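Local atomic coordinates of aromatic-L-amino-acid decarboxylase (Catharanthus roseus, PDB entry 6EEW), a protein that catalyses the pyridoxal 5'-phosphate-dependent decarboxylation of L-tryptophan to tryptamine and of 5-hydroxy-L-tryptophan to serotonin. Residues C256-T261 against H285-Y290; T262-T267 against T458-G463; R413-V418 against C426-P431. All blocks are in the same frame, centred on the assembly; numbering follows the deposited sequence.

Interaction 1. Residues C256-T261 against H285-Y290; sequences CATLGT and HVDAAY
Asp287 and Cys256 share one face of a parallel strand pair, and the flat groups there, the Asp287 carboxylate and the His285 imidazole, touch segment 256-261 little. The carboxylate has the Thr258 methyl CG2 near OD2, at 4.5 Å, while OD1 reaches forward along its own chain to accept a weak hydrogen bond, 3.1 Å, from Ala289 N, two residues on. The His285 ring is fixed by partners on the next strand, with ND1 bonded to Ser312 OG and NE2 to Ser314 OG. On this face Cys256 SG touches the Asp287 methylene CB at 4.1 Å. With CG anti to the backbone N, the Asp287 chi1 of 175° turns the carboxylate toward the cofactor, where OD2 lies near N1 of the lysine-pyridoxal phosphate at position 319, consistent with the aspartate that faces the pyridine nitrogen in fold-type I enzymes.

Three backbone bonds hold the strands. Ala257 N gives to His285 O at 2.9 Å, Asp287 N to Ala257 O, also at 2.9 Å, and Leu259 N to Asp287 O at 3.0 Å. The last of these is the straightest, 167° at the hydrogen, and carries the pairing one residue past Thr258. On the face of Ala257 and Val286 the side chains that meet are apolar: Leu259 CB sits 4.1 Å from Ala288 CB and a little farther from Val286 CG1, beside the looser approach of Ala257 CB to Val286 CG2.

The segments belong to neighbouring strands of the large mixed sheet, 251-258 and 283-287, joined through helix 270-280 as a beta-alpha-beta crossover. That helix covers the Ala257 and Val286 face, helix 167-186 lies against His285 and Asp287, and strand 312-315 continues the sheet beyond 283-287.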
# COMPACT_ATOMS: atom_id res chain seq x y z
N CYS A 256 12.69 16.91 7.54
CA CYS A 256 11.59 16.14 8.09
C CYS A 256 11.46 16.56 9.54
O CYS A 256 12.27 16.17 10.38
CB CYS A 256 11.87 14.64 7.97
SG CYS A 256 10.54 13.60 8.55
N ALA A 257 10.43 17.36 9.83
CA ALA A 257 10.12 17.76 11.19
C ALA A 257 9.07 16.81 11.76
O ALA A 257 7.97 16.68 11.20
CB ALA A 257 9.63 19.20 11.23
N THR A 258 9.39 16.18 12.89
CA THR A 258 8.56 15.15 13.49
C THR A 258 7.74 15.70 14.66
O THR A 258 8.29 16.27 15.61
CB THR A 258 9.41 13.99 13.98
OG1 THR A 258 10.28 13.58 12.92
CG2 THR A 258 8.52 12.83 14.41
N LEU A 259 6.42 15.51 14.57
CA LEU A 259 5.47 15.85 15.61
C LEU A 259 5.07 14.55 16.29
O LEU A 259 4.11 13.89 15.88
CB LEU A 259 4.28 16.59 15.01
CG LEU A 259 3.49 17.45 15.98
CD1 LEU A 259 4.42 18.50 16.59
CD2 LEU A 259 2.33 18.09 15.26
N GLY A 260 5.82 14.16 17.31
CA GLY A 260 5.53 12.95 18.05
C GLY A 260 6.40 11.78 17.63
O GLY A 260 5.92 10.85 16.98
N THR A 261 7.67 11.83 17.99
CA THR A 261 8.58 10.77 17.62
C THR A 261 8.16 9.43 18.23
O THR A 261 7.45 9.38 19.24
CB THR A 261 10.01 11.12 18.03
OG1 THR A 261 10.08 11.19 19.47
CG2 THR A 261 10.40 12.45 17.41
N HIS A 285 8.67 18.94 5.51
CA HIS A 285 7.56 18.02 5.63
C HIS A 285 7.38 17.71 7.10
O HIS A 285 8.36 17.42 7.80
CB HIS A 285 7.80 16.72 4.84
CG HIS A 285 6.76 15.67 5.12
ND1 HIS A 285 5.58 15.59 4.41
CD2 HIS A 285 6.70 14.71 6.07
CE1 HIS A 285 4.84 14.61 4.90
NE2 HIS A 285 5.50 14.05 5.91
N VAL A 286 6.15 17.80 7.57
CA VAL A 286 5.82 17.49 8.95
C VAL A 286 5.25 16.09 8.99
O VAL A 286 4.17 15.82 8.43
CB VAL A 286 4.87 18.53 9.55
CG1 VAL A 286 4.42 18.09 10.91
CG2 VAL A 286 5.59 19.88 9.63
N ASP A 287 6.00 15.19 9.63
CA ASP A 287 5.55 13.82 9.90
C ASP A 287 4.78 13.85 11.21
O ASP A 287 5.36 13.96 12.29
CB ASP A 287 6.73 12.86 9.98
CG ASP A 287 6.30 11.44 10.37
OD1 ASP A 287 5.09 11.12 10.26
OD2 ASP A 287 7.17 10.64 10.77
N ALA A 288 3.45 13.78 11.11
CA ALA A 288 2.62 13.70 12.30
C ALA A 288 1.87 12.38 12.28
O ALA A 288 0.64 12.36 12.43
CB ALA A 288 1.66 14.88 12.37
N ALA A 289 2.59 11.27 12.07
CA ALA A 289 1.92 9.98 11.96
C ALA A 289 0.99 9.74 13.15
O ALA A 289 -0.20 9.48 12.99
CB ALA A 289 2.94 8.86 11.86
N TYR A 290 1.52 9.89 14.36
CA TYR A 290 0.72 9.59 15.55
C TYR A 290 0.02 10.84 16.08
O TYR A 290 -1.22 10.88 16.10
CB TYR A 290 1.61 8.95 16.64
CG TYR A 290 1.08 9.02 18.06
CD1 TYR A 290 0.07 8.17 18.50
CD2 TYR A 290 1.62 9.92 18.98
CE1 TYR A 290 -0.40 8.22 19.81
CE2 TYR A 290 1.15 10.00 20.30
CZ TYR A 290 0.14 9.14 20.70
OH TYR A 290 -0.32 9.19 21.99

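Interaction 2. Residues T262-T267 against T458-G463; sequences TSTTAT and THTIVG. With TRP (tryptophan), chain E.
Ser263 OG, anti to its carbonyl carbon (chi1 -64°), and Thr460 OG1, anti to the backbone N (chi1 -172°), point toward each other across the contact, 3.4 Å apart. That hydroxyl pair is the hydrogen bond between the two segments, and it is weak. Carbon contacts do much of the rest. Val462 CG2 lies 3.7 Å from the Ser263 methylene CB and, on the same methyl, 3.7 Å from Thr264 CG2, which meets it tip to tip. The Thr264 methyl thus works as an apolar group, while Thr460 OG1 also rests against Ser263 CB at 3.5 Å.

Segment 262-267 is a loop leaving strand 251-258, and Thr460 and Val462 lie on edge strand 459-462 of the smaller antiparallel sheet. The adjoining strand 465-471 adds Arg469, whose NE bonds to Ser263 O and whose NH2 bonds to Thr262 O. One residue before the contact, Thr262 lines the ligand pocket: its side chain faces the amino acid end of the bound tryptophan, with CB 3.7 Å from the ligand carboxylate oxygen OXT.

With one weak hydroxyl pair and a few methyl contacts, the two segments touch lightly; the firmer polar hold on this pocket loop comes from the arginine gripping two consecutive carbonyls.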
# COMPACT_ATOMS: atom_id res chain seq x y z
N THR A 262 8.62 8.34 17.59
CA THR A 262 8.21 7.00 18.00
C THR A 262 8.75 6.65 19.38
O THR A 262 8.08 5.94 20.14
CB THR A 262 8.71 5.96 16.98
OG1 THR A 262 10.11 6.13 16.76
CG2 THR A 262 7.98 6.09 15.64
N SER A 263 9.93 7.14 19.74
CA SER A 263 10.51 6.80 21.03
C SER A 263 9.76 7.47 22.18
O SER A 263 9.17 6.79 23.03
CB SER A 263 11.99 7.17 21.04
OG SER A 263 12.67 6.40 20.08
N THR A 264 9.77 8.80 22.23
CA THR A 264 9.24 9.54 23.38
C THR A 264 8.16 10.54 22.99
O THR A 264 7.74 11.34 23.84
CB THR A 264 10.37 10.27 24.11
OG1 THR A 264 10.99 11.18 23.20
CG2 THR A 264 11.42 9.29 24.60
N THR A 265 7.68 10.51 21.75
CA THR A 265 6.77 11.53 21.24
C THR A 265 7.32 12.93 21.52
O THR A 265 6.61 13.83 21.97
CB THR A 265 5.34 11.37 21.78
OG1 THR A 265 5.33 11.38 23.21
CG2 THR A 265 4.72 10.09 21.28
N ALA A 266 8.63 13.09 21.28
CA ALA A 266 9.20 14.42 21.18
C ALA A 266 8.48 15.22 20.10
O ALA A 266 7.76 14.68 19.26
CB ALA A 266 10.70 14.34 20.85
N THR A 267 8.62 16.54 20.16
CA THR A 267 7.92 17.43 19.24
C THR A 267 8.91 18.44 18.66
O THR A 267 9.50 19.22 19.40
CB THR A 267 6.77 18.18 19.94
OG1 THR A 267 7.26 18.81 21.12
CG2 THR A 267 5.65 17.25 20.33
N THR A 458 6.68 -2.02 25.30
CA THR A 458 8.04 -1.94 24.81
C THR A 458 8.82 -0.88 25.59
O THR A 458 8.28 -0.14 26.42
CB THR A 458 8.09 -1.64 23.31
OG1 THR A 458 7.28 -0.49 23.02
CG2 THR A 458 7.61 -2.84 22.51
N HIS A 459 10.12 -0.86 25.33
CA HIS A 459 11.08 0.01 25.96
C HIS A 459 11.62 0.98 24.92
O HIS A 459 11.24 0.92 23.74
CB HIS A 459 12.22 -0.81 26.57
CG HIS A 459 13.19 -1.33 25.56
ND1 HIS A 459 14.35 -0.66 25.23
CD2 HIS A 459 13.16 -2.44 24.78
CE1 HIS A 459 15.00 -1.34 24.30
NE2 HIS A 459 14.30 -2.42 24.01
N THR A 460 12.46 1.89 25.36
CA THR A 460 13.26 2.67 24.43
C THR A 460 14.52 3.13 25.14
O THR A 460 14.62 3.12 26.37
CB THR A 460 12.49 3.87 23.87
OG1 THR A 460 13.26 4.48 22.83
CG2 THR A 460 12.20 4.88 24.98
N ILE A 461 15.52 3.46 24.33
CA ILE A 461 16.75 4.11 24.77
C ILE A 461 16.79 5.47 24.12
O ILE A 461 16.80 5.57 22.88
CB ILE A 461 18.00 3.30 24.42
CG1 ILE A 461 17.94 1.90 25.03
CG2 ILE A 461 19.25 4.05 24.90
CD1 ILE A 461 18.11 1.91 26.52
N VAL A 462 16.80 6.52 24.93
CA VAL A 462 16.92 7.88 24.44
C VAL A 462 17.93 8.61 25.30
O VAL A 462 17.87 8.55 26.53
CB VAL A 462 15.56 8.62 24.44
CG1 VAL A 462 15.75 10.10 24.14
CG2 VAL A 462 14.64 8.01 23.41
N GLY A 463 18.86 9.31 24.65
CA GLY A 463 19.90 10.01 25.39
C GLY A 463 20.65 9.14 26.37
O GLY A 463 20.97 9.58 27.48
N TRP E . 6.15 3.65 16.00
CA TRP E . 6.42 2.32 16.53
C TRP E . 7.78 1.80 16.10
O TRP E . 7.88 0.92 15.24
CB TRP E . 5.30 1.36 16.11
CG TRP E . 4.87 1.47 14.66
CD1 TRP E . 5.66 1.64 13.57
CD2 TRP E . 3.51 1.41 14.17
NE1 TRP E . 4.89 1.69 12.42
CE2 TRP E . 3.57 1.55 12.77
CE3 TRP E . 2.26 1.25 14.77
CZ2 TRP E . 2.44 1.53 11.97
CZ3 TRP E . 1.13 1.23 13.98
CH2 TRP E . 1.23 1.38 12.59
OXT TRP E . 8.82 2.23 16.61

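Interaction 3. Residues R413-V418 against C426-P431; sequences RFEIVV and CFRLKP
Cys426 begins the pairing with both its side chain and its carbonyl: CB lies 3.8 Å from Val418 CG2, and O accepts from Val417 N at 3.1 Å. Phe427 is the non-hydrogen-bonded partner of Ile416; its CB meets Ile416 CD1, while Phe414 CD2 comes to the edge of the Phe427 ring, 4.1 Å from Phe427 CD2. Phe404 of helix 375-409 adds an edge-to-face partner to the same ring.

Arg428 and Glu415 form the hydrogen-bonded pair of this antiparallel beta hairpin, built from strands 414-416 and 424-429 of the four-stranded sheet, with Glu415 N giving to Arg428 O and Arg428 N to Glu415 O. Their side chains run alongside each other in the same direction and close a salt bridge, Arg428 NH1 to Glu415 OE2 at 2.7 Å. The oxygen sits at the guanidinium edge, yet NH1 reaches it from above the carboxylate, the two planes being 66° apart. Val417 CG2 packs crosswise on Arg428 CD at 3.4 Å and so backs the arginine chain.

Leu429 sends CD2 over the centre of one face of the Phe414 ring, a CH-pi contact 3.5 Å from the centroid; both side chains also touch Thr493 of helix 479-496. Lys430 N gives a nearly straight bond to Arg413 O, 2.6 Å long. Its extended side chain slants across Glu415, with CG 3.7 Å from Glu415 OE1, and NZ stays too far from that carboxylate to pair with it, though the opposite charges probably still attract.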
# COMPACT_ATOMS: atom_id res chain seq x y z
N ARG A 413 10.00 5.62 43.89
CA ARG A 413 10.94 4.70 43.29
C ARG A 413 11.05 4.91 41.79
O ARG A 413 12.10 4.64 41.20
CB ARG A 413 10.53 3.25 43.57
CG ARG A 413 10.44 2.91 45.05
CD ARG A 413 9.83 1.53 45.25
NE ARG A 413 8.52 1.39 44.62
CZ ARG A 413 7.75 0.31 44.72
NH1 ARG A 413 8.15 -0.72 45.45
NH2 ARG A 413 6.57 0.28 44.11
N PHE A 414 10.00 5.44 41.18
CA PHE A 414 9.92 5.67 39.74
C PHE A 414 10.13 7.14 39.43
O PHE A 414 10.04 8.01 40.30
CB PHE A 414 8.56 5.21 39.21
CG PHE A 414 8.33 3.73 39.34
CD1 PHE A 414 7.84 3.18 40.51
CD2 PHE A 414 8.54 2.89 38.26
CE1 PHE A 414 7.61 1.83 40.62
CE2 PHE A 414 8.31 1.53 38.36
CZ PHE A 414 7.84 1.00 39.54
N GLU A 415 10.40 7.42 38.16
CA GLU A 415 10.57 8.78 37.69
C GLU A 415 10.04 8.87 36.28
O GLU A 415 10.18 7.92 35.50
CB GLU A 415 12.05 9.20 37.75
CG GLU A 415 12.90 8.74 36.57
CD GLU A 415 14.31 9.31 36.62
OE1 GLU A 415 14.73 9.78 37.70
OE2 GLU A 415 15.01 9.29 35.59
N ILE A 416 9.43 10.00 35.96
CA ILE A 416 9.04 10.31 34.59
C ILE A 416 10.26 10.90 33.89
O ILE A 416 10.78 11.94 34.30
CB ILE A 416 7.85 11.28 34.56
CG1 ILE A 416 6.70 10.76 35.42
CG2 ILE A 416 7.37 11.46 33.13
CD1 ILE A 416 6.08 9.47 34.92
N VAL A 417 10.68 10.25 32.80
CA VAL A 417 11.96 10.59 32.17
C VAL A 417 11.85 11.84 31.31
O VAL A 417 12.78 12.66 31.27
CB VAL A 417 12.46 9.39 31.36
CG1 VAL A 417 13.75 9.74 30.63
CG2 VAL A 417 12.65 8.18 32.26
N VAL A 418 10.73 12.02 30.62
CA VAL A 418 10.54 13.16 29.72
C VAL A 418 9.06 13.54 29.78
O VAL A 418 8.23 12.69 30.10
CB VAL A 418 10.97 12.81 28.29
CG1 VAL A 418 12.47 12.72 28.21
CG2 VAL A 418 10.33 11.50 27.86
N CYS A 426 6.61 7.87 29.31
CA CYS A 426 7.95 7.29 29.41
C CYS A 426 8.42 7.37 30.86
O CYS A 426 8.48 8.46 31.43
CB CYS A 426 8.92 8.01 28.49
SG CYS A 426 8.48 7.93 26.73
N PHE A 427 8.74 6.22 31.46
CA PHE A 427 9.05 6.19 32.88
C PHE A 427 10.13 5.15 33.16
O PHE A 427 10.51 4.36 32.28
CB PHE A 427 7.80 5.91 33.72
CG PHE A 427 7.20 4.55 33.49
CD1 PHE A 427 6.51 4.27 32.32
CD2 PHE A 427 7.32 3.55 34.45
CE1 PHE A 427 5.95 3.03 32.11
CE2 PHE A 427 6.76 2.30 34.24
CZ PHE A 427 6.08 2.04 33.07
N ARG A 428 10.64 5.15 34.39
CA ARG A 428 11.66 4.18 34.76
C ARG A 428 11.75 4.10 36.28
O ARG A 428 11.23 4.95 36.99
CB ARG A 428 13.01 4.55 34.14
CG ARG A 428 13.75 5.65 34.91
CD ARG A 428 14.87 6.31 34.11
NE ARG A 428 16.20 5.74 34.29
CZ ARG A 428 17.24 6.42 34.75
NH1 ARG A 428 17.10 7.69 35.10
NH2 ARG A 428 18.42 5.84 34.88
N LEU A 429 12.41 3.05 36.76
CA LEU A 429 12.79 2.97 38.16
C LEU A 429 14.04 3.82 38.38
O LEU A 429 15.00 3.72 37.61
CB LEU A 429 13.05 1.53 38.57
CG LEU A 429 11.83 0.69 38.94
CD1 LEU A 429 12.20 -0.79 38.98
CD2 LEU A 429 11.27 1.13 40.29
N LYS A 430 14.03 4.65 39.42
CA LYS A 430 15.20 5.47 39.69
C LYS A 430 16.41 4.59 39.95
O LYS A 430 16.29 3.48 40.48
CB LYS A 430 14.96 6.39 40.88
CG LYS A 430 14.03 7.56 40.63
CD LYS A 430 13.96 8.44 41.87
CE LYS A 430 13.16 9.70 41.63
NZ LYS A 430 12.98 10.47 42.89
N PRO A 431 17.61 5.07 39.62
CA PRO A 431 18.82 4.25 39.83
C PRO A 431 19.05 3.82 41.28
O PRO A 431 19.61 2.74 41.51
CB PRO A 431 19.95 5.16 39.32
CG PRO A 431 19.33 6.50 39.06
CD PRO A 431 17.88 6.25 38.78

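How the interactions relate
Along the chain, 256-261 runs straight into 262-267, so interactions 1 and 2 open on one continuous strand-to-loop stretch. Interaction 1 closes first, at 285-290, pairing adjacent strands of the large sheet, with helix 270-280 in the loop it closes. Interaction 2 opens before that closure and ends only at 458-463, so the two cross. Interaction 3 follows interaction 1 in series and closes a short hairpin nested within the long loop of interaction 2. The loop 262-267 is common ground for all three: Gly260 N probably bonds to Ala266 O, and Thr264 packs on Cys426 and Val418. Interaction 2 ties this loop of the large sheet to the small antiparallel sheet, at whose other edge interaction 3 lies.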